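Local structure of pentalenene synthase (Streptomyces chartreusis NRRL 3882, 6Q4S) at residues D4-S16 with Q302-T314. The protein probably catalyses the magnesium-dependent cyclisation of (2E,6E)-farnesyl diphosphate to the bicyclic sesquiterpene alcohol 7-epi-alpha-eudesmol. Sequence-based numbering, arbitrary orientation.
Sequences DVRFDLPFDTPVS and QHWINGNYEWALT
Y309 reaches out from the last turns of helix 288-313 to meet F7 in the N-terminal segment 4-16, which has no regular secondary structure and runs along the helix in the antiparallel sense. With CG anti to the backbone N (chi1 175°), the phenol projects from the helix, and its OH takes a nearly straight hydrogen bond from F7 N (3.0 Å, 171°). F7 CB and, from the same helix, L313 CG lie over opposite faces of the tyrosine ring, both toward the rim. L9 CD1 packs against the base of this side chain, at CB and 3.6 Å from Y309 CD2. Beyond the hydroxyl, L313 CD2 sits over one face of the R6 guanidinium.

One turn earlier, the carboxamide of N306 lies between side chains of segment 4-16: OD1 faces L9 CD1 at 3.5 Å, while ND2 lies 3.3 Å from T13 CG2. F11 and N306 point in opposite directions, ring and amide planes 67° apart, and the ring rests obliquely on Q302 CG and, through CE2, on I305 CG2 (3.8 Å). T13 OG1 approaches the edge of the H303 ring in its plane, near CD2.

F7 also touches M222 and T263, on helices 206-228 and 252-284 of the alpha-helical terpene synthase fold. The side chain of Y309 lies about 7 Å from that of N223, a probable magnesium ligand. The interface is thus mainly van der Waals packing by L9, F11, T13 and Y309, to which the F7 N to Y309 OH hydrogen bond adds a directional point at one end.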
ATOM      1  N   ASP A   4     -16.657  11.124  35.195  1.00 85.46           N
ATOM      2  CA  ASP A   4     -16.453  10.104  34.115  1.00 90.22           C
ATOM      3  C   ASP A   4     -17.395  10.322  32.914  1.00 90.58           C
ATOM      4  O   ASP A   4     -18.613  10.123  33.010  1.00 90.56           O
ATOM      5  CB  ASP A   4     -16.613   8.677  34.670  1.00 90.30           C
ATOM      6  CG  ASP A   4     -15.331   8.134  35.289  1.00 93.81           C
ATOM      7  OD1 ASP A   4     -14.233   8.503  34.808  1.00 89.46           O
ATOM      8  OD2 ASP A   4     -15.423   7.325  36.250  1.00 88.12           O
ATOM      9  N   VAL A   5     -16.810  10.732  31.786  1.00 86.86           N
ATOM     10  CA  VAL A   5     -17.542  10.914  30.526  1.00 81.92           C
ATOM     11  C   VAL A   5     -18.114   9.541  30.046  1.00 75.80           C
ATOM     12  O   VAL A   5     -17.404   8.512  29.956  1.00 70.85           O
ATOM     13  CB  VAL A   5     -16.669  11.630  29.438  1.00 72.50           C
ATOM     14  CG1 VAL A   5     -17.423  11.807  28.158  1.00 64.53           C
ATOM     15  CG2 VAL A   5     -16.250  13.033  29.885  1.00 80.40           C
ATOM     16  N   ARG A   6     -19.427   9.547  29.840  1.00 68.53           N
ATOM     17  CA  ARG A   6     -20.194   8.449  29.267  1.00 66.22           C
ATOM     18  C   ARG A   6     -20.733   8.997  27.965  1.00 60.50           C
ATOM     19  O   ARG A   6     -20.899  10.205  27.798  1.00 53.79           O
ATOM     20  CB  ARG A   6     -21.345   7.998  30.230  1.00 64.20           C
ATOM     21  CG  ARG A   6     -21.044   6.768  31.103  1.00 68.14           C
ATOM     22  CD  ARG A   6     -19.546   6.550  31.398  1.00 75.91           C
ATOM     23  NE  ARG A   6     -19.240   5.611  32.489  1.00 77.27           N
ATOM     24  CZ  ARG A   6     -18.006   5.362  32.967  1.00 76.40           C
ATOM     25  NH1 ARG A   6     -16.922   5.938  32.446  1.00 74.02           N
ATOM     26  NH2 ARG A   6     -17.843   4.511  33.977  1.00 79.85           N
ATOM     27  N   PHE A   7     -20.989   8.119  27.012  1.00 55.78           N
ATOM     28  CA  PHE A   7     -21.613   8.571  25.759  1.00 55.80           C
ATOM     29  C   PHE A   7     -22.821   7.683  25.631  1.00 57.72           C
ATOM     30  O   PHE A   7     -22.765   6.489  26.002  1.00 57.22           O
ATOM     31  CB  PHE A   7     -20.685   8.371  24.529  1.00 53.49           C
ATOM     32  CG  PHE A   7     -19.438   9.218  24.538  1.00 48.25           C
ATOM     33  CD1 PHE A   7     -18.324   8.824  25.240  1.00 49.72           C
ATOM     34  CD2 PHE A   7     -19.391  10.420  23.851  1.00 50.45           C
ATOM     35  CE1 PHE A   7     -17.168   9.586  25.256  1.00 46.54           C
ATOM     36  CE2 PHE A   7     -18.224  11.188  23.863  1.00 44.35           C
ATOM     37  CZ  PHE A   7     -17.128  10.761  24.562  1.00 44.48           C
ATOM     38  N   ASP A   8     -23.910   8.229  25.120  1.00 65.65           N
ATOM     39  CA  ASP A   8     -25.007   7.365  24.754  1.00 67.97           C
ATOM     40  C   ASP A   8     -25.089   7.317  23.235  1.00 60.65           C
ATOM     41  O   ASP A   8     -25.537   8.263  22.581  1.00 54.14           O
ATOM     42  CB  ASP A   8     -26.330   7.741  25.431  1.00 76.42           C
ATOM     43  CG  ASP A   8     -27.323   6.590  25.378  1.00 82.63           C
ATOM     44  OD1 ASP A   8     -27.066   5.515  26.018  1.00 78.88           O
ATOM     45  OD2 ASP A   8     -28.319   6.750  24.648  1.00 81.77           O
ATOM     46  N   LEU A   9     -24.620   6.190  22.697  1.00 53.51           N
ATOM     47  CA  LEU A   9     -24.491   5.996  21.263  1.00 51.32           C
ATOM     48  C   LEU A   9     -25.790   5.432  20.722  1.00 49.84           C
ATOM     49  O   LEU A   9     -26.399   4.647  21.403  1.00 56.48           O
ATOM     50  CB  LEU A   9     -23.328   5.010  21.028  1.00 53.36           C
ATOM     51  CG  LEU A   9     -21.965   5.475  21.596  1.00 53.26           C
ATOM     52  CD1 LEU A   9     -20.820   4.479  21.333  1.00 51.45           C
ATOM     53  CD2 LEU A   9     -21.638   6.833  20.974  1.00 58.07           C
ATOM     54  N   PRO A  10     -26.224   5.824  19.510  1.00 46.85           N
ATOM     55  CA  PRO A  10     -27.422   5.234  18.901  1.00 49.43           C
ATOM     56  C   PRO A  10     -27.142   3.962  18.076  1.00 54.13           C
ATOM     57  O   PRO A  10     -27.533   3.894  16.920  1.00 67.73           O
ATOM     58  CB  PRO A  10     -27.891   6.356  17.960  1.00 48.40           C
ATOM     59  CG  PRO A  10     -26.607   6.924  17.463  1.00 48.31           C
ATOM     60  CD  PRO A  10     -25.707   6.933  18.683  1.00 45.87           C
ATOM     61  N   PHE A  11     -26.417   2.995  18.624  1.00 54.19           N
ATOM     62  CA  PHE A  11     -26.156   1.736  17.920  1.00 52.57           C
ATOM     63  C   PHE A  11     -26.551   0.655  18.881  1.00 46.74           C
ATOM     64  O   PHE A  11     -26.486   0.851  20.078  1.00 48.46           O
ATOM     65  CB  PHE A  11     -24.658   1.561  17.559  1.00 48.89           C
ATOM     66  CG  PHE A  11     -24.057   2.721  16.831  1.00 43.41           C
ATOM     67  CD1 PHE A  11     -24.464   3.043  15.559  1.00 41.43           C
ATOM     68  CD2 PHE A  11     -23.060   3.501  17.421  1.00 45.88           C
ATOM     69  CE1 PHE A  11     -23.922   4.134  14.887  1.00 41.48           C
ATOM     70  CE2 PHE A  11     -22.514   4.577  16.740  1.00 39.01           C
ATOM     71  CZ  PHE A  11     -22.945   4.890  15.461  1.00 37.89           C
ATOM     72  N   ASP A  12     -26.994  -0.478  18.361  1.00 54.36           N
ATOM     73  CA  ASP A  12     -27.163  -1.704  19.160  1.00 58.11           C
ATOM     74  C   ASP A  12     -26.398  -2.756  18.361  1.00 51.92           C
ATOM     75  O   ASP A  12     -26.635  -2.934  17.142  1.00 53.05           O
ATOM     76  CB  ASP A  12     -28.661  -2.055  19.318  1.00 65.95           C
ATOM     77  CG  ASP A  12     -28.892  -3.264  20.202  1.00 73.20           C
ATOM     78  OD1 ASP A  12     -28.113  -3.464  21.163  1.00 79.15           O
ATOM     79  OD2 ASP A  12     -29.870  -4.006  19.950  1.00 83.69           O
ATOM     80  N   THR A  13     -25.469  -3.434  19.009  1.00 46.59           N
ATOM     81  CA  THR A  13     -24.424  -4.080  18.219  1.00 46.84           C
ATOM     82  C   THR A  13     -24.159  -5.478  18.771  1.00 41.39           C
ATOM     83  O   THR A  13     -23.932  -5.637  19.981  1.00 38.99           O
ATOM     84  CB  THR A  13     -23.250  -3.016  18.155  1.00 48.32           C
ATOM     85  OG1 THR A  13     -23.056  -2.556  16.827  1.00 50.70           O
ATOM     86  CG2 THR A  13     -22.057  -3.389  18.848  1.00 37.49           C
ATOM     87  N   PRO A  14     -24.186  -6.525  17.891  1.00 44.74           N
ATOM     88  CA  PRO A  14     -23.930  -7.881  18.402  1.00 42.91           C
ATOM     89  C   PRO A  14     -22.514  -8.150  18.925  1.00 45.68           C
ATOM     90  O   PRO A  14     -21.562  -7.445  18.602  1.00 42.59           O
ATOM     91  CB  PRO A  14     -24.287  -8.795  17.213  1.00 47.13           C
ATOM     92  CG  PRO A  14     -24.395  -7.919  16.006  1.00 50.06           C
ATOM     93  CD  PRO A  14     -24.633  -6.511  16.476  1.00 45.71           C
ATOM     94  N   VAL A  15     -22.406  -9.140  19.778  1.00 38.54           N
ATOM     95  CA  VAL A  15     -21.172  -9.588  20.315  1.00 41.17           C
ATOM     96  C   VAL A  15     -20.934 -11.033  19.907  1.00 46.92           C
ATOM     97  O   VAL A  15     -21.839 -11.843  20.013  1.00 51.35           O
ATOM     98  CB  VAL A  15     -21.214  -9.476  21.823  1.00 42.23           C
ATOM     99  CG1 VAL A  15     -19.907  -9.940  22.417  1.00 40.40           C
ATOM    100  CG2 VAL A  15     -21.449  -8.014  22.211  1.00 48.40           C
ATOM    101  N   SER A  16     -19.732 -11.383  19.461  1.00 39.42           N
ATOM    102  CA  SER A  16     -19.507 -12.762  19.038  1.00 45.12           C
ATOM    103  C   SER A  16     -19.756 -13.796  20.159  1.00 43.00           C
ATOM    104  O   SER A  16     -19.247 -13.686  21.310  1.00 38.85           O
ATOM    105  CB  SER A  16     -18.112 -12.951  18.486  1.00 43.04           C
ATOM    106  OG  SER A  16     -17.800 -14.302  18.207  1.00 34.47           O
ATOM    107  N   GLN A 302     -20.061   0.676  12.510  1.00 36.27           N
ATOM    108  CA  GLN A 302     -20.809   0.717  13.780  1.00 33.14           C
ATOM    109  C   GLN A 302     -20.270  -0.254  14.796  1.00 38.55           C
ATOM    110  O   GLN A 302     -20.162   0.036  16.007  1.00 35.54           O
ATOM    111  CB  GLN A 302     -22.272   0.394  13.534  1.00 34.39           C
ATOM    112  CG  GLN A 302     -22.983   1.278  12.527  1.00 36.32           C
ATOM    113  CD  GLN A 302     -24.444   0.818  12.234  1.00 40.56           C
ATOM    114  OE1 GLN A 302     -24.853  -0.291  12.558  1.00 45.25           O
ATOM    115  NE2 GLN A 302     -25.215   1.701  11.652  1.00 40.64           N
ATOM    116  N   HIS A 303     -19.888  -1.435  14.335  1.00 35.09           N
ATOM    117  CA  HIS A 303     -19.308  -2.378  15.253  1.00 31.48           C
ATOM    118  C   HIS A 303     -18.071  -1.819  15.905  1.00 29.49           C
ATOM    119  O   HIS A 303     -17.786  -2.148  17.075  1.00 29.49           O
ATOM    120  CB  HIS A 303     -18.999  -3.759  14.585  1.00 32.86           C
ATOM    121  CG  HIS A 303     -20.197  -4.413  13.945  1.00 40.93           C
ATOM    122  ND1 HIS A 303     -20.111  -5.212  12.823  1.00 39.39           N
ATOM    123  CD2 HIS A 303     -21.514  -4.373  14.275  1.00 41.13           C
ATOM    124  CE1 HIS A 303     -21.321  -5.601  12.469  1.00 43.33           C
ATOM    125  NE2 HIS A 303     -22.191  -5.088  13.322  1.00 41.28           N
ATOM    126  N   TRP A 304     -17.287  -1.037  15.133  1.00 28.02           N
ATOM    127  CA  TRP A 304     -16.078  -0.500  15.695  1.00 30.96           C
ATOM    128  C   TRP A 304     -16.372   0.637  16.713  1.00 30.81           C
ATOM    129  O   TRP A 304     -15.806   0.661  17.806  1.00 33.49           O
ATOM    130  CB  TRP A 304     -15.095  -0.060  14.597  1.00 31.23           C
ATOM    131  CG  TRP A 304     -14.065  -1.046  14.528  1.00 29.87           C
ATOM    132  CD1 TRP A 304     -13.969  -2.139  13.629  1.00 33.71           C
ATOM    133  CD2 TRP A 304     -13.020  -1.210  15.465  1.00 30.21           C
ATOM    134  NE1 TRP A 304     -12.904  -2.916  13.964  1.00 33.73           N
ATOM    135  CE2 TRP A 304     -12.287  -2.390  15.073  1.00 34.66           C
ATOM    136  CE3 TRP A 304     -12.603  -0.481  16.587  1.00 30.93           C
ATOM    137  CZ2 TRP A 304     -11.184  -2.843  15.766  1.00 34.07           C
ATOM    138  CZ3 TRP A 304     -11.470  -0.941  17.299  1.00 35.31           C
ATOM    139  CH2 TRP A 304     -10.767  -2.118  16.856  1.00 37.55           C
ATOM    140  N   ILE A 305     -17.172   1.601  16.303  1.00 32.82           N
ATOM    141  CA  ILE A 305     -17.486   2.731  17.195  1.00 34.84           C
ATOM    142  C   ILE A 305     -18.145   2.208  18.480  1.00 34.88           C
ATOM    143  O   ILE A 305     -17.642   2.481  19.591  1.00 32.96           O
ATOM    144  CB  ILE A 305     -18.414   3.762  16.530  1.00 36.39           C
ATOM    145  CG1 ILE A 305     -17.764   4.369  15.313  1.00 37.10           C
ATOM    146  CG2 ILE A 305     -18.775   4.837  17.574  1.00 41.72           C
ATOM    147  CD1 ILE A 305     -18.712   5.177  14.427  1.00 42.39           C
ATOM    148  N   ASN A 306     -19.162   1.336  18.343  1.00 36.15           N
ATOM    149  CA  ASN A 306     -19.898   0.858  19.531  1.00 34.76           C
ATOM    150  C   ASN A 306     -19.151  -0.125  20.367  1.00 37.40           C
ATOM    151  O   ASN A 306     -19.087  -0.001  21.635  1.00 37.60           O
ATOM    152  CB  ASN A 306     -21.230   0.316  19.151  1.00 37.57           C
ATOM    153  CG  ASN A 306     -22.223   0.374  20.323  1.00 44.62           C
ATOM    154  OD1 ASN A 306     -22.449   1.434  20.926  1.00 40.16           O
ATOM    155  ND2 ASN A 306     -22.808  -0.770  20.647  1.00 39.56           N
ATOM    156  N   GLY A 307     -18.468  -1.045  19.680  1.00 37.40           N
ATOM    157  CA  GLY A 307     -17.756  -2.095  20.358  1.00 38.83           C
ATOM    158  C   GLY A 307     -16.554  -1.596  21.085  1.00 31.74           C
ATOM    159  O   GLY A 307     -16.188  -2.079  22.176  1.00 30.72           O
ATOM    160  N   ASN A 308     -15.857  -0.656  20.459  1.00 35.60           N
ATOM    161  CA  ASN A 308     -14.717  -0.060  21.141  1.00 34.34           C
ATOM    162  C   ASN A 308     -15.194   0.638  22.438  1.00 35.69           C
ATOM    163  O   ASN A 308     -14.588   0.489  23.461  1.00 36.21           O
ATOM    164  CB  ASN A 308     -13.963   0.961  20.269  1.00 38.31           C
ATOM    165  CG  ASN A 308     -12.731   1.533  21.002  1.00 37.93           C
ATOM    166  OD1 ASN A 308     -11.764   0.834  21.281  1.00 38.39           O
ATOM    167  ND2 ASN A 308     -12.835   2.762  21.405  1.00 37.51           N
ATOM    168  N   TYR A 309     -16.272   1.380  22.342  1.00 37.19           N
ATOM    169  CA  TYR A 309     -16.814   2.086  23.514  1.00 41.76           C
ATOM    170  C   TYR A 309     -17.157   1.122  24.658  1.00 40.94           C
ATOM    171  O   TYR A 309     -16.626   1.239  25.830  1.00 39.93           O
ATOM    172  CB  TYR A 309     -18.052   2.901  23.107  1.00 42.27           C
ATOM    173  CG  TYR A 309     -18.708   3.550  24.299  1.00 49.39           C
ATOM    174  CD1 TYR A 309     -17.970   4.377  25.169  1.00 52.84           C
ATOM    175  CD2 TYR A 309     -20.041   3.292  24.619  1.00 62.74           C
ATOM    176  CE1 TYR A 309     -18.560   4.949  26.283  1.00 55.29           C
ATOM    177  CE2 TYR A 309     -20.635   3.880  25.737  1.00 61.35           C
ATOM    178  CZ  TYR A 309     -19.884   4.701  26.559  1.00 61.87           C
ATOM    179  OH  TYR A 309     -20.453   5.276  27.675  1.00 73.42           O
ATOM    180  N   GLU A 310     -17.940   0.101  24.305  1.00 37.96           N
ATOM    181  CA  GLU A 310     -18.407  -0.879  25.315  1.00 38.66           C
ATOM    182  C   GLU A 310     -17.280  -1.633  25.852  1.00 39.88           C
ATOM    183  O   GLU A 310     -17.300  -1.970  27.026  1.00 43.70           O
ATOM    184  CB  GLU A 310     -19.511  -1.822  24.785  1.00 40.42           C
ATOM    185  CG  GLU A 310     -20.624  -1.111  24.019  1.00 43.61           C
ATOM    186  CD  GLU A 310     -21.858  -0.870  24.864  1.00 63.08           C
ATOM    187  OE1 GLU A 310     -21.635  -0.535  26.051  1.00 64.91           O
ATOM    188  OE2 GLU A 310     -23.016  -1.022  24.341  1.00 69.07           O
ATOM    189  N   TRP A 311     -16.247  -1.914  25.051  1.00 37.93           N
ATOM    190  CA  TRP A 311     -15.039  -2.560  25.646  1.00 35.94           C
ATOM    191  C   TRP A 311     -14.266  -1.617  26.652  1.00 43.99           C
ATOM    192  O   TRP A 311     -13.711  -2.051  27.674  1.00 44.43           O
ATOM    193  CB  TRP A 311     -14.076  -3.010  24.502  1.00 38.99           C
ATOM    194  CG  TRP A 311     -12.737  -3.416  24.922  1.00 38.70           C
ATOM    195  CD1 TRP A 311     -12.426  -4.502  25.595  1.00 39.79           C
ATOM    196  CD2 TRP A 311     -11.496  -2.737  24.644  1.00 43.87           C
ATOM    197  NE1 TRP A 311     -11.067  -4.564  25.806  1.00 43.00           N
ATOM    198  CE2 TRP A 311     -10.475  -3.495  25.221  1.00 42.06           C
ATOM    199  CE3 TRP A 311     -11.159  -1.557  23.958  1.00 48.68           C
ATOM    200  CZ2 TRP A 311      -9.138  -3.133  25.154  1.00 48.39           C
ATOM    201  CZ3 TRP A 311      -9.840  -1.207  23.874  1.00 51.28           C
ATOM    202  CH2 TRP A 311      -8.835  -1.987  24.486  1.00 51.00           C
ATOM    203  N   ALA A 312     -14.177  -0.346  26.303  1.00 44.32           N
ATOM    204  CA  ALA A 312     -13.439   0.642  27.111  1.00 51.64           C
ATOM    205  C   ALA A 312     -14.056   0.773  28.524  1.00 48.45           C
ATOM    206  O   ALA A 312     -13.327   0.734  29.506  1.00 56.91           O
ATOM    207  CB  ALA A 312     -13.404   1.982  26.393  1.00 50.71           C
ATOM    208  N   LEU A 313     -15.380   0.834  28.604  1.00 46.80           N
ATOM    209  CA  LEU A 313     -16.137   0.768  29.874  1.00 56.91           C
ATOM    210  C   LEU A 313     -15.696  -0.309  30.870  1.00 66.74           C
ATOM    211  O   LEU A 313     -15.613  -0.048  32.061  1.00 71.83           O
ATOM    212  CB  LEU A 313     -17.626   0.577  29.601  1.00 54.05           C
ATOM    213  CG  LEU A 313     -18.335   1.730  28.907  1.00 62.39           C
ATOM    214  CD1 LEU A 313     -19.785   1.343  28.657  1.00 62.43           C
ATOM    215  CD2 LEU A 313     -18.249   3.023  29.728  1.00 70.10           C
ATOM    216  N   THR A 314     -15.370  -1.501  30.385  1.00 64.10           N
ATOM    217  CA  THR A 314     -14.971  -2.620  31.245  1.00 62.08           C
ATOM    218  C   THR A 314     -13.447  -2.648  31.455  1.00 71.06           C
ATOM    219  O   THR A 314     -12.901  -3.717  31.709  1.00 82.28           O
ATOM    220  CB  THR A 314     -15.456  -3.986  30.651  1.00 62.08           C
ATOM    221  OG1 THR A 314     -14.602  -4.393  29.569  1.00 58.09           O
ATOM    222  CG2 THR A 314     -16.900  -3.922  30.111  1.00 59.89           C
TER
HETATM  223  O   HOH W   1     -23.115  -3.640  22.317  1.00 58.73           O